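Side-chain contacts in glucosidase (Croceicoccus marinus, PDB 5Z3K), which probably hydrolyses O-glycosidic bonds as a beta-glucosidase of glycoside hydrolase family 39: residues 125-130 with 176-181; 361-364 with 369-372; 233-238 with 411-416; 318-323 with 329-334. All coordinates share one frame; numbering follows the deposited sequence.

Contact 1 of 4, residues 125-130 with 176-181; sequences KYEQVV and YAAAAR
Glu127 and Arg181 carry the polar half of this contact, a two-armed salt bridge between neighbouring helices. Arg181 grips the carboxylate side-on, through NE and one terminal nitrogen, with each nitrogen meeting a different oxygen. Arg181 NH2 donates to Glu127 OE1 at 2.9 Å, and the bond is nearly straight. Arg181 NE donates to Glu127 OE2 at 3.2 Å, a longer bond. Both oxygens lie near the guanidinium plane, but the two flat groups are turned 48° against each other. OE1 is therefore met from above the carboxylate plane. OE2 is met on its syn side, also well out of the plane. OE2 has a second partner in Arg185, which lies one turn further along the same helix. The carboxylate thus pairs with two arginines, which probably favours its charged form.

Helices 123-138 and 169-186 are adjacent outer helices of the (beta/alpha)8 barrel, following strands 104-109 and 151-154. Their segments approach to 8.8 Å between axes, with an angle of 36° between their directions.

Glu127 reaches across because its CG is anti to the backbone N (chi1 -178°) and the chain stays extended. On the way it passes Ala178, whose O lies 3.6 Å from Glu127 CG and whose CB lies 3.7 Å from Glu127 OE1. The apolar half is looser. Val130 CG1 stands 4.4 Å from Ala179 CB. Val130 also touches Ile109 and Ala179 touches Phe154, both on barrel strands. The Arg181 chain bends at chi3, and Ala177 O lies over one guanidinium face, toward its rim.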
loop_
_atom_site.group_PDB
_atom_site.type_symbol
_atom_site.label_atom_id
_atom_site.label_comp_id
_atom_site.label_asym_id
_atom_site.label_seq_id
_atom_site.Cartn_x
_atom_site.Cartn_y
_atom_site.Cartn_z
ATOM N N LYS A 125 15.435 23.454 15.929
ATOM C CA LYS A 125 16.186 22.226 16.191
ATOM C C LYS A 125 15.507 21.017 15.554
ATOM O O LYS A 125 16.185 20.123 15.033
ATOM C CB LYS A 125 16.364 22.016 17.698
ATOM C CG LYS A 125 17.396 20.925 18.066
ATOM C CD LYS A 125 17.631 20.853 19.563
ATOM C CE LYS A 125 18.929 20.123 19.869
ATOM N NZ LYS A 125 19.320 20.207 21.313
ATOM N N TYR A 126 14.172 20.966 15.594
ATOM C CA TYR A 126 13.446 19.915 14.886
ATOM C C TYR A 126 13.882 19.844 13.422
ATOM O O TYR A 126 14.182 18.767 12.892
ATOM C CB TYR A 126 11.939 20.177 15.011
ATOM C CG TYR A 126 11.047 19.094 14.436
ATOM C CD1 TYR A 126 10.761 17.936 15.163
ATOM C CD2 TYR A 126 10.481 19.236 13.176
ATOM C CE1 TYR A 126 9.925 16.940 14.632
ATOM C CE2 TYR A 126 9.651 18.250 12.643
ATOM C CZ TYR A 126 9.380 17.109 13.381
ATOM O OH TYR A 126 8.566 16.125 12.854
ATOM N N GLU A 127 13.970 21.003 12.767
ATOM C CA GLU A 127 14.347 21.040 11.357
ATOM C C GLU A 127 15.771 20.522 11.140
ATOM O O GLU A 127 16.019 19.769 10.189
ATOM C CB GLU A 127 14.181 22.468 10.821
ATOM C CG GLU A 127 14.505 22.632 9.339
ATOM C CD GLU A 127 14.140 24.015 8.803
ATOM O OE1 GLU A 127 13.429 24.761 9.509
ATOM O OE2 GLU A 127 14.551 24.347 7.671
ATOM N N GLN A 128 16.690 20.892 11.998
ATOM C CA GLN A 128 18.032 20.411 11.875
ATOM C C GLN A 128 18.083 18.878 12.029
ATOM O O GLN A 128 18.747 18.226 11.322
ATOM C CB GLN A 128 18.929 21.015 12.959
ATOM C CG GLN A 128 19.183 22.483 12.904
ATOM C CD GLN A 128 20.155 22.901 14.018
ATOM O OE1 GLN A 128 19.754 23.199 15.110
ATOM N NE2 GLN A 128 21.428 22.809 13.749
ATOM N N VAL A 129 17.328 18.364 12.958
ATOM C CA VAL A 129 17.368 16.930 13.224
ATOM C C VAL A 129 16.734 16.169 12.065
ATOM O O VAL A 129 17.244 15.124 11.646
ATOM C CB VAL A 129 16.710 16.628 14.585
ATOM C CG1 VAL A 129 16.376 15.157 14.728
ATOM C CG2 VAL A 129 17.652 17.070 15.705
ATOM N N VAL A 130 15.659 16.712 11.478
ATOM C CA VAL A 130 15.066 16.070 10.300
ATOM C C VAL A 130 16.062 16.054 9.151
ATOM O O VAL A 130 16.197 15.050 8.436
ATOM C CB VAL A 130 13.756 16.764 9.881
ATOM C CG1 VAL A 130 13.273 16.217 8.513
ATOM C CG2 VAL A 130 12.682 16.581 10.944
ATOM N N TYR A 176 5.371 20.837 8.838
ATOM C CA TYR A 176 5.472 20.337 7.473
ATOM C C TYR A 176 6.472 21.157 6.671
ATOM O O TYR A 176 7.330 20.604 5.973
ATOM C CB TYR A 176 4.111 20.345 6.771
ATOM C CG TYR A 176 4.276 19.859 5.352
ATOM C CD1 TYR A 176 4.531 18.513 5.098
ATOM C CD2 TYR A 176 4.245 20.735 4.276
ATOM C CE1 TYR A 176 4.726 18.052 3.811
ATOM C CE2 TYR A 176 4.436 20.283 2.983
ATOM C CZ TYR A 176 4.679 18.932 2.760
ATOM O OH TYR A 176 4.880 18.454 1.499
ATOM N N ALA A 177 6.384 22.488 6.764
ATOM C CA ALA A 177 7.283 23.328 5.981
ATOM C C ALA A 177 8.732 23.117 6.398
ATOM O O ALA A 177 9.631 23.106 5.549
ATOM C CB ALA A 177 6.889 24.801 6.117
ATOM N N ALA A 178 8.977 22.949 7.700
ATOM C CA ALA A 178 10.332 22.678 8.166
ATOM C C ALA A 178 10.857 21.369 7.590
ATOM O O ALA A 178 12.003 21.296 7.127
ATOM C CB ALA A 178 10.370 22.644 9.695
ATOM N N ALA A 179 10.027 20.324 7.606
ATOM C CA ALA A 179 10.442 19.039 7.051
ATOM C C ALA A 179 10.687 19.136 5.551
ATOM O O ALA A 179 11.681 18.605 5.043
ATOM C CB ALA A 179 9.388 17.977 7.363
ATOM N N ALA A 180 9.793 19.812 4.823
ATOM C CA ALA A 180 9.962 19.953 3.380
ATOM C C ALA A 180 11.233 20.725 3.042
ATOM O O ALA A 180 11.984 20.343 2.132
ATOM C CB ALA A 180 8.736 20.637 2.773
ATOM N N ARG A 181 11.477 21.837 3.747
ATOM C CA ARG A 181 12.728 22.571 3.573
ATOM C C ARG A 181 13.938 21.672 3.804
ATOM O O ARG A 181 14.905 21.713 3.035
ATOM C CB ARG A 181 12.777 23.768 4.528
ATOM C CG ARG A 181 12.050 25.003 4.007
ATOM C CD ARG A 181 12.437 26.256 4.788
ATOM N NE ARG A 181 12.299 26.054 6.227
ATOM C CZ ARG A 181 11.173 26.264 6.902
ATOM N NH1 ARG A 181 10.087 26.701 6.272
ATOM N NH2 ARG A 181 11.133 26.047 8.207
#

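Contact 2 of 4, residues 361-364 with 369-372; sequences AGRT and TIRI
Gly362 and Arg371 form the hydrogen-bonded pair of an antiparallel beta hairpin. Arg371 N donates to Gly362 O at 2.8 Å, and the bond is almost straight at 176°. Gly362 N returns a bond to Arg371 O at 3.0 Å. Ala361 with Ile372 and Arg363 with Ile370 are the flanking non-hydrogen-bonded pairs, with CA atoms 4.4 Å apart in each. Towards the turn, Thr364 N donates to Thr369 O at 3.0 Å.

The side chains of Ala361, Arg363, Ile370 and Ile372 share one face of the sheet. There Ile370 CD1 packs against Arg363 CB at 3.6 Å, and Ala361 CB touches Ile372 CG1. The guanidinium of Arg363 leads away to a salt bridge with Glu345. Arg371 points to the other face. Its NE pairs with Glu479, and Thr364 CG2 lies over one face of its guanidinium.

At the turn, Thr364 OG1 sits between its backbone N and carbonyl carbon (chi1 52°). This brings OG1 within 3.5 Å of Thr369 CB and lets it accept a weak bond from Thr369 N. Its stronger partner is Asp366, inside the turn. With alanine here, Asp366 would probably lose its hydroxyl partner, Thr369 N its weak acceptor, and a gap would open beside Thr369 CB.

The hairpin lies inside a larger sheet of the beta domain. Strand 357-363 pairs on its other edge with 345-350, and strand 369-376 pairs with 474-482. Ile372 also reaches Leu426 and Ile428 of strand 423-429. Arg371 NH1 donates to Gln339 O, near the end of helix 329-341.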
loop_
_atom_site.group_PDB
_atom_site.type_symbol
_atom_site.label_atom_id
_atom_site.label_comp_id
_atom_site.label_asym_id
_atom_site.label_seq_id
_atom_site.Cartn_x
_atom_site.Cartn_y
_atom_site.Cartn_z
ATOM N N ALA A 361 -3.699 -8.589 -16.671
ATOM C CA ALA A 361 -2.699 -9.381 -17.378
ATOM C C ALA A 361 -1.479 -8.534 -17.712
ATOM O O ALA A 361 -1.592 -7.345 -18.017
ATOM C CB ALA A 361 -3.278 -9.980 -18.666
ATOM N N GLY A 362 -0.308 -9.169 -17.694
ATOM C CA GLY A 362 0.921 -8.457 -18.003
ATOM C C GLY A 362 2.024 -9.428 -18.363
ATOM O O GLY A 362 1.907 -10.641 -18.167
ATOM N N ARG A 363 3.106 -8.892 -18.922
ATOM C CA ARG A 363 4.253 -9.736 -19.249
ATOM C C ARG A 363 5.545 -9.068 -18.796
ATOM O O ARG A 363 5.627 -7.842 -18.689
ATOM C CB ARG A 363 4.317 -10.071 -20.749
ATOM C CG ARG A 363 4.501 -8.899 -21.669
ATOM C CD ARG A 363 4.638 -9.369 -23.112
ATOM N NE ARG A 363 5.117 -8.287 -23.965
ATOM C CZ ARG A 363 5.002 -8.260 -25.286
ATOM N NH1 ARG A 363 4.406 -9.261 -25.922
ATOM N NH2 ARG A 363 5.482 -7.225 -25.966
ATOM N N THR A 364 6.554 -9.889 -18.493
ATOM C CA THR A 364 7.822 -9.370 -17.996
ATOM C C THR A 364 8.626 -8.698 -19.107
ATOM O O THR A 364 8.395 -8.913 -20.301
ATOM C CB THR A 364 8.667 -10.494 -17.394
ATOM O OG1 THR A 364 8.766 -11.548 -18.356
ATOM C CG2 THR A 364 8.032 -11.028 -16.125
ATOM N N THR A 369 7.602 -14.362 -19.779
ATOM C CA THR A 369 6.649 -14.726 -18.734
ATOM C C THR A 369 5.394 -13.880 -18.890
ATOM O O THR A 369 5.479 -12.651 -18.862
ATOM C CB THR A 369 7.252 -14.522 -17.338
ATOM O OG1 THR A 369 8.420 -15.343 -17.178
ATOM C CG2 THR A 369 6.233 -14.867 -16.259
ATOM N N ILE A 370 4.241 -14.535 -19.051
ATOM C CA ILE A 370 2.926 -13.881 -19.021
ATOM C C ILE A 370 2.262 -14.202 -17.686
ATOM O O ILE A 370 2.258 -15.365 -17.263
ATOM C CB ILE A 370 2.031 -14.378 -20.174
ATOM C CG1 ILE A 370 2.804 -14.496 -21.502
ATOM C CG2 ILE A 370 0.726 -13.573 -20.246
ATOM C CD1 ILE A 370 3.288 -13.212 -22.062
ATOM N N ARG A 371 1.667 -13.193 -17.033
ATOM C CA ARG A 371 0.937 -13.400 -15.780
ATOM C C ARG A 371 -0.497 -12.909 -15.922
ATOM O O ARG A 371 -0.722 -11.763 -16.323
ATOM C CB ARG A 371 1.610 -12.681 -14.613
ATOM C CG ARG A 371 2.948 -13.289 -14.258
ATOM C CD ARG A 371 3.583 -12.689 -12.999
ATOM N NE ARG A 371 4.802 -13.440 -12.726
ATOM C CZ ARG A 371 5.994 -12.907 -12.483
ATOM N NH1 ARG A 371 6.156 -11.586 -12.441
ATOM N NH2 ARG A 371 7.026 -13.713 -12.268
ATOM N N ILE A 372 -1.457 -13.762 -15.569
ATOM C CA ILE A 372 -2.877 -13.414 -15.638
ATOM C C ILE A 372 -3.475 -13.643 -14.259
ATOM O O ILE A 372 -3.528 -14.782 -13.774
ATOM C CB ILE A 372 -3.639 -14.214 -16.707
ATOM C CG1 ILE A 372 -3.045 -13.984 -18.104
ATOM C CG2 ILE A 372 -5.112 -13.815 -16.677
ATOM C CD1 ILE A 372 -2.346 -15.230 -18.692
#

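Contact 3 of 4, residues 233-238 with 411-416; sequences SRDPMD and PRRVDA
One carboxylate, that of Asp235, joins Arg413 both directly and through water while also capping the turn that leads into helix 238-252. The loop 233-238 follows strand 223-229 of the (beta/alpha)8 barrel, and 411-416 belongs to a loop leading to strand 423-429 of the beta domain. The contact thus ties the two domains together. Arg413 NE donates to Asp235 OD2 at 2.8 Å and 173°. Arg413 NH2 donates to Asp235 OD1 at 2.9 Å. Each carboxylate oxygen accepts through its syn lone pair, and the planes are nearly coplanar, 23° apart. Asp235 OD1 also takes the bond from Met237 N, at 3.0 Å and from above the carboxylate plane. This backbone capping bond holds the carboxylate's rotation. Water 1 donates to Asp235 OD2 and accepts from Arg413 N. A leucine in place of Arg413 would probably leave the buried Asp235 charge without its mate and Asp354 O without the donor NH1. The Arg413 chain bends at chi3 (-59°), which turns the guanidinium edge to the carboxylate. One guanidinium face meets Met237, a selenomethionine, whose CB is 3.4 Å from Arg413 NH2. Over the centre of the opposite face sits Ala416 CB, 3.7 Å above the plane.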
loop_
_atom_site.group_PDB
_atom_site.type_symbol
_atom_site.label_atom_id
_atom_site.label_comp_id
_atom_site.label_asym_id
_atom_site.label_seq_id
_atom_site.Cartn_x
_atom_site.Cartn_y
_atom_site.Cartn_z
ATOM N N SER A 233 -18.076 -0.804 3.560
ATOM C CA SER A 233 -18.542 -1.060 2.196
ATOM C C SER A 233 -18.207 -2.475 1.734
ATOM O O SER A 233 -18.943 -3.080 0.941
ATOM C CB SER A 233 -17.927 -0.044 1.220
ATOM O OG SER A 233 -16.611 -0.433 0.837
ATOM N N ARG A 234 -17.090 -3.008 2.234
ATOM C CA ARG A 234 -16.470 -4.227 1.702
ATOM C C ARG A 234 -16.393 -4.203 0.178
ATOM O O ARG A 234 -16.489 -5.252 -0.460
ATOM C CB ARG A 234 -17.198 -5.499 2.162
ATOM C CG ARG A 234 -17.435 -5.621 3.653
ATOM C CD ARG A 234 -16.201 -5.354 4.464
ATOM N NE ARG A 234 -15.920 -6.478 5.345
ATOM C CZ ARG A 234 -15.933 -6.417 6.670
ATOM N NH1 ARG A 234 -16.200 -5.278 7.287
ATOM N NH2 ARG A 234 -15.658 -7.498 7.373
ATOM N N ASP A 235 -16.222 -3.016 -0.414
ATOM C CA ASP A 235 -16.274 -2.848 -1.868
ATOM C C ASP A 235 -14.871 -2.541 -2.377
ATOM O O ASP A 235 -14.332 -1.462 -2.070
ATOM C CB ASP A 235 -17.247 -1.718 -2.244
ATOM C CG ASP A 235 -17.491 -1.602 -3.752
ATOM O OD1 ASP A 235 -16.770 -2.263 -4.531
ATOM O OD2 ASP A 235 -18.429 -0.851 -4.157
ATOM N N PRO A 236 -14.239 -3.438 -3.148
ATOM C CA PRO A 236 -12.858 -3.174 -3.599
ATOM C C PRO A 236 -12.754 -2.010 -4.566
ATOM O O PRO A 236 -11.636 -1.546 -4.835
ATOM C CB PRO A 236 -12.439 -4.502 -4.260
ATOM C CG PRO A 236 -13.741 -5.126 -4.692
ATOM C CD PRO A 236 -14.741 -4.739 -3.621
HETATM N N MSE A 237 -13.877 -1.522 -5.091
HETATM C CA MSE A 237 -13.884 -0.354 -5.958
HETATM C C MSE A 237 -13.573 0.947 -5.199
HETATM O O MSE A 237 -13.166 1.925 -5.819
HETATM C CB MSE A 237 -15.243 -0.247 -6.677
HETATM C CG MSE A 237 -15.306 0.792 -7.812
HETATM SE SE MSE A 237 -13.980 0.508 -9.249
HETATM C CE MSE A 237 -14.722 -1.109 -10.076
ATOM N N ASP A 238 -13.726 0.943 -3.867
ATOM C CA ASP A 238 -13.669 2.192 -3.098
ATOM C C ASP A 238 -12.408 3.000 -3.380
ATOM O O ASP A 238 -12.451 4.235 -3.452
ATOM C CB ASP A 238 -13.730 1.907 -1.599
ATOM C CG ASP A 238 -15.131 1.749 -1.082
ATOM O OD1 ASP A 238 -16.076 1.642 -1.908
ATOM O OD2 ASP A 238 -15.272 1.682 0.163
ATOM N N PRO A 411 -21.464 6.898 -1.636
ATOM C CA PRO A 411 -22.674 6.076 -1.729
ATOM C C PRO A 411 -22.323 4.656 -2.136
ATOM O O PRO A 411 -21.481 4.426 -3.011
ATOM C CB PRO A 411 -23.504 6.778 -2.809
ATOM C CG PRO A 411 -22.533 7.636 -3.552
ATOM C CD PRO A 411 -21.498 8.044 -2.556
ATOM N N ARG A 412 -22.968 3.697 -1.488
ATOM C CA ARG A 412 -22.707 2.306 -1.816
ATOM C C ARG A 412 -23.160 1.992 -3.238
ATOM O O ARG A 412 -24.150 2.538 -3.736
ATOM C CB ARG A 412 -23.413 1.396 -0.829
ATOM C CG ARG A 412 -22.791 1.408 0.538
ATOM C CD ARG A 412 -23.587 0.544 1.450
ATOM N NE ARG A 412 -22.907 0.369 2.718
ATOM C CZ ARG A 412 -23.481 -0.153 3.790
ATOM N NH1 ARG A 412 -24.750 -0.554 3.731
ATOM N NH2 ARG A 412 -22.786 -0.273 4.912
ATOM N N ARG A 413 -22.408 1.107 -3.899
ATOM C CA ARG A 413 -22.710 0.664 -5.264
ATOM C C ARG A 413 -23.756 -0.442 -5.184
ATOM O O ARG A 413 -23.452 -1.638 -5.222
ATOM C CB ARG A 413 -21.444 0.178 -5.963
ATOM C CG ARG A 413 -20.400 1.246 -6.188
ATOM C CD ARG A 413 -19.409 0.803 -7.254
ATOM N NE ARG A 413 -18.745 -0.444 -6.875
ATOM C CZ ARG A 413 -18.372 -1.383 -7.735
ATOM N NH1 ARG A 413 -18.590 -1.223 -9.038
ATOM N NH2 ARG A 413 -17.766 -2.475 -7.288
ATOM N N VAL A 414 -25.022 -0.029 -5.068
ATOM C CA VAL A 414 -26.078 -0.988 -4.760
ATOM C C VAL A 414 -26.303 -1.974 -5.895
ATOM O O VAL A 414 -26.881 -3.045 -5.673
ATOM C CB VAL A 414 -27.394 -0.265 -4.420
ATOM C CG1 VAL A 414 -27.237 0.580 -3.158
ATOM C CG2 VAL A 414 -27.847 0.578 -5.590
ATOM N N ASP A 415 -25.857 -1.653 -7.106
ATOM C CA ASP A 415 -26.021 -2.532 -8.260
ATOM C C ASP A 415 -24.812 -3.431 -8.503
ATOM O O ASP A 415 -24.767 -4.143 -9.516
ATOM C CB ASP A 415 -26.314 -1.701 -9.512
ATOM C CG ASP A 415 -27.610 -0.913 -9.395
ATOM O OD1 ASP A 415 -28.596 -1.476 -8.868
ATOM O OD2 ASP A 415 -27.640 0.264 -9.813
ATOM N N ALA A 416 -23.844 -3.445 -7.586
ATOM C CA ALA A 416 -22.590 -4.158 -7.802
ATOM C C ALA A 416 -22.600 -5.578 -7.248
ATOM O O ALA A 416 -21.535 -6.091 -6.881
ATOM C CB ALA A 416 -21.429 -3.369 -7.197
HETATM O O HOH W 1 -20.276 -0.007 -2.503
#

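Contact 4 of 4, residues 318-323 with 329-334; sequences AGIFED and ARTGAF
The last strand-to-helix connection of the (beta/alpha)8 barrel folds back here on the helix it leads into, with Ile320 lying against Arg330, Thr331 and Phe334. The loop 318-323 follows the short strand 314-315, in the long connection after barrel strand 298-301. Residues 329-334 are the first part of helix 329-341. Ile320 makes most of the apolar contact. Its CB meets Arg330 CB at 3.8 Å, and its CD1 meets Phe334 CB, also at 3.8 Å. The Ile320 and Arg330 side chains run past each other in opposite directions.

Thr331 CG2 points into the face of the Phe321 ring, 3.5 Å from the centroid and only 8° off the ring normal, a CH-pi contact. The threonine is turned with OG1 between its backbone N and carbonyl carbon (chi1 62°). OG1 accepts from Asn328 N just before the helix, and the same turn sets CG2 beside the backbone N and over the Phe321 ring.

Arg330 is held chiefly from outside, by a salt bridge from NE to Asp277. The carbonyl O of Ile320 lies over the centre of one guanidinium face and accepts a bond from Asn328 ND2. Towards Glu322 the pairing is long, with Glu322 OE2 3.9 Å from Arg330 NH2 and the two planes almost perpendicular. Glu322 OE2 is hydrogen-bonded to Asn328 ND2. Water fills the distance to the arginine: water 5 accepts from Arg330 NH2 at 2.9 Å and donates to Glu322 OE2 at 2.9 Å.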
loop_
_atom_site.group_PDB
_atom_site.type_symbol
_atom_site.label_atom_id
_atom_site.label_comp_id
_atom_site.label_asym_id
_atom_site.label_seq_id
_atom_site.Cartn_x
_atom_site.Cartn_y
_atom_site.Cartn_z
ATOM N N ALA A 318 -5.542 -6.207 10.900
ATOM C CA ALA A 318 -5.151 -5.878 9.535
ATOM C C ALA A 318 -3.832 -6.535 9.128
ATOM O O ALA A 318 -3.536 -6.600 7.929
ATOM C CB ALA A 318 -5.048 -4.357 9.369
ATOM N N GLY A 319 -3.049 -7.036 10.080
ATOM C CA GLY A 319 -1.863 -7.810 9.736
ATOM C C GLY A 319 -2.271 -9.117 9.071
ATOM O O GLY A 319 -2.995 -9.925 9.678
ATOM N N ILE A 320 -1.834 -9.339 7.827
ATOM C CA ILE A 320 -2.382 -10.459 7.065
ATOM C C ILE A 320 -1.716 -11.791 7.384
ATOM O O ILE A 320 -2.290 -12.841 7.076
ATOM C CB ILE A 320 -2.326 -10.216 5.543
ATOM C CG1 ILE A 320 -0.887 -9.968 5.063
ATOM C CG2 ILE A 320 -3.259 -9.068 5.168
ATOM C CD1 ILE A 320 -0.758 -9.911 3.534
ATOM N N PHE A 321 -0.537 -11.793 7.999
ATOM C CA PHE A 321 0.092 -13.051 8.377
ATOM C C PHE A 321 -0.494 -13.575 9.684
ATOM O O PHE A 321 -1.023 -12.822 10.500
ATOM C CB PHE A 321 1.604 -12.876 8.551
ATOM C CG PHE A 321 2.339 -12.638 7.263
ATOM C CD1 PHE A 321 2.318 -11.384 6.659
ATOM C CD2 PHE A 321 3.077 -13.653 6.676
ATOM C CE1 PHE A 321 2.992 -11.172 5.463
ATOM C CE2 PHE A 321 3.756 -13.447 5.483
ATOM C CZ PHE A 321 3.715 -12.207 4.876
ATOM N N GLU A 322 -0.371 -14.887 9.894
ATOM C CA GLU A 322 -0.738 -15.432 11.194
ATOM C C GLU A 322 0.208 -14.905 12.267
ATOM O O GLU A 322 1.324 -14.472 11.978
ATOM C CB GLU A 322 -0.691 -16.963 11.174
ATOM C CG GLU A 322 -1.613 -17.591 10.138
ATOM C CD GLU A 322 -3.072 -17.344 10.440
ATOM O OE1 GLU A 322 -3.486 -17.483 11.608
ATOM O OE2 GLU A 322 -3.820 -17.023 9.504
ATOM N N ASP A 323 -0.243 -14.988 13.528
ATOM C CA ASP A 323 0.563 -14.516 14.657
ATOM C C ASP A 323 1.997 -15.044 14.614
ATOM O O ASP A 323 2.939 -14.339 15.006
ATOM C CB ASP A 323 -0.109 -14.910 15.977
ATOM C CG ASP A 323 -1.402 -14.148 16.233
ATOM O OD1 ASP A 323 -1.790 -13.294 15.404
ATOM O OD2 ASP A 323 -2.046 -14.405 17.275
ATOM N N ALA A 329 -4.531 -17.503 2.902
ATOM C CA ALA A 329 -5.028 -17.018 1.621
ATOM C C ALA A 329 -4.688 -15.543 1.411
ATOM O O ALA A 329 -4.396 -15.126 0.283
ATOM C CB ALA A 329 -6.540 -17.241 1.513
ATOM N N ARG A 330 -4.734 -14.731 2.471
ATOM C CA ARG A 330 -4.383 -13.314 2.320
ATOM C C ARG A 330 -2.926 -13.151 1.895
ATOM O O ARG A 330 -2.613 -12.361 0.995
ATOM C CB ARG A 330 -4.635 -12.545 3.623
ATOM C CG ARG A 330 -6.078 -12.094 3.866
ATOM C CD ARG A 330 -6.275 -11.737 5.344
ATOM N NE ARG A 330 -6.221 -12.927 6.194
ATOM C CZ ARG A 330 -5.965 -12.916 7.497
ATOM N NH1 ARG A 330 -5.737 -11.765 8.125
ATOM N NH2 ARG A 330 -5.949 -14.065 8.172
ATOM N N THR A 331 -2.008 -13.863 2.558
ATOM C CA THR A 331 -0.610 -13.744 2.161
ATOM C C THR A 331 -0.396 -14.336 0.778
ATOM O O THR A 331 0.480 -13.879 0.037
ATOM C CB THR A 331 0.319 -14.407 3.189
ATOM O OG1 THR A 331 0.049 -15.808 3.276
ATOM C CG2 THR A 331 0.125 -13.785 4.572
ATOM N N GLY A 332 -1.188 -15.343 0.407
ATOM C CA GLY A 332 -1.077 -15.885 -0.930
ATOM C C GLY A 332 -1.502 -14.865 -1.969
ATOM O O GLY A 332 -0.784 -14.611 -2.936
ATOM N N ALA A 333 -2.672 -14.251 -1.764
ATOM C CA ALA A 333 -3.136 -13.223 -2.693
ATOM C C ALA A 333 -2.158 -12.054 -2.751
ATOM O O ALA A 333 -1.917 -11.485 -3.822
ATOM C CB ALA A 333 -4.532 -12.738 -2.295
ATOM N N PHE A 334 -1.578 -11.689 -1.607
ATOM C CA PHE A 334 -0.616 -10.592 -1.578
ATOM C C PHE A 334 0.564 -10.861 -2.506
ATOM O O PHE A 334 0.987 -9.971 -3.255
ATOM C CB PHE A 334 -0.145 -10.362 -0.144
ATOM C CG PHE A 334 0.819 -9.209 0.011
ATOM C CD1 PHE A 334 0.358 -7.898 0.075
ATOM C CD2 PHE A 334 2.184 -9.439 0.109
ATOM C CE1 PHE A 334 1.244 -6.836 0.235
ATOM C CE2 PHE A 334 3.082 -8.381 0.268
ATOM C CZ PHE A 334 2.610 -7.078 0.324
HETATM O O HOH W 2 -6.026 -11.062 10.996
HETATM O O HOH W 3 -4.066 -12.526 10.789
HETATM O O HOH W 4 -6.172 -17.150 8.372
HETATM O O HOH W 5 -4.968 -14.682 10.809
#

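In the fold
Contacts 1 and 4 belong to the barrel, and contact 2 to the beta domain. Contact 3 bridges the two. Contacts 1, 3 and 4 are mostly buried, although Arg181 is exposed; contact 2 is only partly buried. Chemistry follows place. Between outer helices, 125-130 with 176-181 relies on a salt bridge beside small apolar residues. The hairpin of contact 2 is held by backbone bonds. Contact 3 pairs charges across a domain boundary, whereas contact 4 joins apolar packing to water-mediated charge. Contacts 1 and 2 lie on opposite sides of the chain's centre, with centres about 43 Å apart. Helix 329-341 starts in contact 4 and ends near contact 2.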